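Local atomic coordinates of protein HI_1472 (Haemophilus influenzae, PDB entry 3PSH), a protein that binds molybdate and tungstate in the periplasm and delivers molybdate to the ABC transporter MolBC for import. Residues A[155-163]-A[313-321]. Numbering follows the deposited sequence.
Sequences QQGDELVKA and DYYQKFYRT
Glu159 OE1 receives Lys317 NZ at 3.2 Å in a salt bridge whose hydrogen bond is weak. The two side chains cross at about a right angle: the glutamate runs extended beyond CG, whereas the lysine bends at chi2 (86°) to bring its ammonium group to the carboxylate. A long, flexible lysine suits this place because its aliphatic part also covers a ring: Lys317 CG lies over one face of Phe318, 3.4 Å above its plane. The opposite face takes the methyl Leu160 CD1, a CH-pi contact 3.7 Å from the centroid and 11° off the ring normal. Held between these two, the Phe318 ring packs as a knob into the hole formed by Gln156, Glu159, Leu160 and Ala163 on helix 154-165. Its tip, CZ, reaches to 3.6 Å from Glu159 O, and the small Ala163 lets CE2 come to 3.7 Å from its CB. Tyr314, one turn earlier on helix 307-319, receives Phe318 CD2 over its ring and touches Leu160 CD1 through OH, 3.4 Å away; that hydroxyl is hydrogen-bonded to Gln34 of helix 26-34. The two helix segments run nearly antiparallel (157°), with axes 11.4 Å apart, a spacing filled mainly by the Phe318 ring, with Tyr314 beside it. The contact thus joins the last helix, 307-319, to helix 154-165 chiefly by apolar packing, with the weakly bonded ion pair at its margin adding probably modest electrostatic attraction.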
loop_
_atom_site.group_PDB
_atom_site.type_symbol
_atom_site.label_atom_id
_atom_site.label_comp_id
_atom_site.label_asym_id
_atom_site.label_seq_id
_atom_site.Cartn_x
_atom_site.Cartn_y
_atom_site.Cartn_z
ATOM N N GLN A 155 11.313 10.515 15.203
ATOM C CA GLN A 155 10.113 11.014 15.906
ATOM C C GLN A 155 8.893 11.038 14.961
ATOM O O GLN A 155 7.831 10.543 15.359
ATOM C CB GLN A 155 10.438 12.390 16.479
ATOM C CG GLN A 155 9.264 13.166 17.090
ATOM C CD GLN A 155 9.664 14.615 17.467
ATOM O OE1 GLN A 155 10.803 14.857 17.876
ATOM N NE2 GLN A 155 8.724 15.574 17.338
ATOM N N GLN A 156 9.061 11.528 13.701
ATOM C CA GLN A 156 7.908 11.560 12.819
ATOM C C GLN A 156 7.472 10.109 12.477
ATOM O O GLN A 156 6.268 9.782 12.357
ATOM C CB GLN A 156 8.106 12.425 11.578
ATOM C CG GLN A 156 6.747 12.610 10.805
ATOM C CD GLN A 156 6.538 13.961 10.164
ATOM O OE1 GLN A 156 6.047 14.091 8.999
ATOM N NE2 GLN A 156 6.835 15.014 10.929
ATOM N N GLY A 157 8.440 9.189 12.359
ATOM C CA GLY A 157 8.178 7.769 12.152
ATOM C C GLY A 157 7.296 7.209 13.281
ATOM O O GLY A 157 6.305 6.532 13.059
ATOM N N ASP A 158 7.651 7.542 14.503
ATOM C CA ASP A 158 6.907 7.042 15.644
ATOM C C ASP A 158 5.492 7.609 15.638
ATOM O O ASP A 158 4.590 6.875 15.980
ATOM C CB ASP A 158 7.616 7.334 16.951
ATOM C CG ASP A 158 8.905 6.524 17.097
ATOM O OD1 ASP A 158 9.036 5.475 16.486
ATOM O OD2 ASP A 158 9.800 6.946 17.903
ATOM N N GLU A 159 5.323 8.884 15.243
ATOM C CA GLU A 159 4.020 9.501 15.193
ATOM C C GLU A 159 3.165 8.873 14.073
ATOM O O GLU A 159 1.896 8.757 14.174
ATOM C CB GLU A 159 4.211 11.002 14.866
ATOM C CG GLU A 159 4.894 11.691 16.054
ATOM C CD GLU A 159 5.469 13.059 15.764
ATOM O OE1 GLU A 159 5.593 13.451 14.549
ATOM O OE2 GLU A 159 5.882 13.683 16.792
ATOM N N LEU A 160 3.851 8.518 12.987
ATOM C CA LEU A 160 3.183 7.901 11.809
ATOM C C LEU A 160 2.685 6.489 12.147
ATOM O O LEU A 160 1.482 6.114 11.846
ATOM C CB LEU A 160 4.201 7.826 10.632
ATOM C CG LEU A 160 3.460 7.343 9.339
ATOM C CD1 LEU A 160 2.345 8.212 8.808
ATOM C CD2 LEU A 160 4.565 7.361 8.242
ATOM N N VAL A 161 3.497 5.718 12.891
ATOM C CA VAL A 161 3.068 4.408 13.359
ATOM C C VAL A 161 1.849 4.547 14.300
ATOM O O VAL A 161 0.858 3.815 14.159
ATOM C CB VAL A 161 4.223 3.669 14.087
ATOM C CG1 VAL A 161 3.691 2.389 14.837
ATOM C CG2 VAL A 161 5.365 3.290 13.024
ATOM N N LYS A 162 1.947 5.454 15.242
ATOM C CA LYS A 162 0.842 5.658 16.226
ATOM C C LYS A 162 -0.451 6.097 15.450
ATOM O O LYS A 162 -1.539 5.513 15.702
ATOM C CB LYS A 162 1.251 6.672 17.385
ATOM C CG LYS A 162 0.151 6.689 18.493
ATOM C CD LYS A 162 0.092 7.901 19.451
ATOM C CE LYS A 162 -1.357 7.986 20.077
ATOM N NZ LYS A 162 -2.536 8.071 19.057
ATOM N N ALA A 163 -0.324 7.047 14.495
ATOM C CA ALA A 163 -1.483 7.437 13.678
ATOM C C ALA A 163 -2.046 6.241 12.893
ATOM O O ALA A 163 -3.313 6.075 12.806
ATOM C CB ALA A 163 -1.191 8.566 12.768
ATOM N N ASP A 313 -6.881 16.311 9.552
ATOM C CA ASP A 313 -5.850 16.371 10.579
ATOM C C ASP A 313 -4.589 15.526 10.115
ATOM O O ASP A 313 -3.434 15.919 10.283
ATOM C CB ASP A 313 -6.354 15.791 11.921
ATOM C CG ASP A 313 -7.382 16.698 12.604
ATOM O OD1 ASP A 313 -7.425 17.881 12.208
ATOM O OD2 ASP A 313 -8.157 16.129 13.443
ATOM N N TYR A 314 -4.902 14.360 9.528
ATOM C CA TYR A 314 -3.904 13.425 9.054
ATOM C C TYR A 314 -3.136 14.041 7.856
ATOM O O TYR A 314 -1.855 13.975 7.839
ATOM C CB TYR A 314 -4.572 12.081 8.625
ATOM C CG TYR A 314 -3.546 10.928 8.257
ATOM C CD1 TYR A 314 -3.338 9.911 9.127
ATOM C CD2 TYR A 314 -2.784 11.027 7.117
ATOM C CE1 TYR A 314 -2.361 8.860 8.828
ATOM C CE2 TYR A 314 -1.908 10.030 6.739
ATOM C CZ TYR A 314 -1.642 8.938 7.635
ATOM O OH TYR A 314 -0.684 7.946 7.347
ATOM N N TYR A 315 -3.861 14.592 6.898
ATOM C CA TYR A 315 -3.235 15.179 5.702
ATOM C C TYR A 315 -2.401 16.390 6.130
ATOM O O TYR A 315 -1.280 16.509 5.661
ATOM C CB TYR A 315 -4.217 15.522 4.593
ATOM C CG TYR A 315 -4.423 14.397 3.627
ATOM C CD1 TYR A 315 -4.954 13.151 4.018
ATOM C CD2 TYR A 315 -4.074 14.538 2.268
ATOM C CE1 TYR A 315 -5.129 12.108 3.016
ATOM C CE2 TYR A 315 -4.306 13.553 1.280
ATOM C CZ TYR A 315 -4.827 12.280 1.696
ATOM O OH TYR A 315 -4.953 11.328 0.696
ATOM N N GLN A 316 -2.871 17.188 7.079
ATOM C CA GLN A 316 -2.100 18.413 7.386
ATOM C C GLN A 316 -0.795 17.989 8.093
ATOM O O GLN A 316 0.270 18.606 7.821
ATOM C CB GLN A 316 -2.951 19.332 8.298
ATOM C CG GLN A 316 -4.194 19.885 7.557
ATOM C CD GLN A 316 -3.873 20.996 6.569
ATOM O OE1 GLN A 316 -2.755 21.475 6.487
ATOM N NE2 GLN A 316 -4.876 21.353 5.729
ATOM N N LYS A 317 -0.870 16.894 8.894
ATOM C CA LYS A 317 0.296 16.392 9.641
ATOM C C LYS A 317 1.352 15.695 8.769
ATOM O O LYS A 317 2.549 16.119 8.753
ATOM C CB LYS A 317 -0.094 15.516 10.837
ATOM C CG LYS A 317 1.074 14.792 11.442
ATOM C CD LYS A 317 1.811 15.656 12.471
ATOM C CE LYS A 317 3.041 14.891 12.998
ATOM N NZ LYS A 317 3.894 16.008 13.735
ATOM N N PHE A 318 0.889 14.781 7.869
ATOM C CA PHE A 318 1.830 13.884 7.166
ATOM C C PHE A 318 2.041 14.297 5.738
ATOM O O PHE A 318 3.105 13.953 5.163
ATOM C CB PHE A 318 1.293 12.418 7.303
ATOM C CG PHE A 318 1.372 11.949 8.768
ATOM C CD1 PHE A 318 2.599 11.889 9.409
ATOM C CD2 PHE A 318 0.221 11.672 9.524
ATOM C CE1 PHE A 318 2.707 11.551 10.750
ATOM C CE2 PHE A 318 0.311 11.307 10.872
ATOM C CZ PHE A 318 1.552 11.202 11.509
ATOM N N TYR A 319 1.037 14.938 5.115
ATOM C CA TYR A 319 1.266 15.413 3.742
ATOM C C TYR A 319 1.450 16.905 3.643
ATOM O O TYR A 319 1.674 17.378 2.562
ATOM C CB TYR A 319 0.122 14.992 2.796
ATOM C CG TYR A 319 0.031 13.489 2.529
ATOM C CD1 TYR A 319 1.052 12.820 1.803
ATOM C CD2 TYR A 319 -1.090 12.743 2.988
ATOM C CE1 TYR A 319 0.965 11.439 1.495
ATOM C CE2 TYR A 319 -1.212 11.351 2.619
ATOM C CZ TYR A 319 -0.164 10.714 1.962
ATOM O OH TYR A 319 -0.295 9.414 1.585
ATOM N N ARG A 320 1.349 17.614 4.764
ATOM C CA ARG A 320 1.575 19.089 4.885
ATOM C C ARG A 320 0.636 19.879 3.910
ATOM O O ARG A 320 0.945 21.005 3.369
ATOM C CB ARG A 320 3.092 19.387 4.642
ATOM C CG ARG A 320 4.022 18.607 5.489
ATOM C CD ARG A 320 5.478 18.672 4.910
ATOM N NE ARG A 320 5.513 17.777 3.728
ATOM C CZ ARG A 320 5.603 16.420 3.750
ATOM N NH1 ARG A 320 5.532 15.715 4.863
ATOM N NH2 ARG A 320 5.627 15.779 2.595
ATOM N N THR A 321 -0.524 19.285 3.662
ATOM C CA THR A 321 -1.543 19.926 2.839
ATOM C C THR A 321 -2.940 19.387 3.218
ATOM O O THR A 321 -3.034 18.478 4.044
ATOM C CB THR A 321 -1.287 19.772 1.314
ATOM O OG1 THR A 321 -2.157 20.708 0.652
ATOM C CG2 THR A 321 -1.505 18.369 0.791
#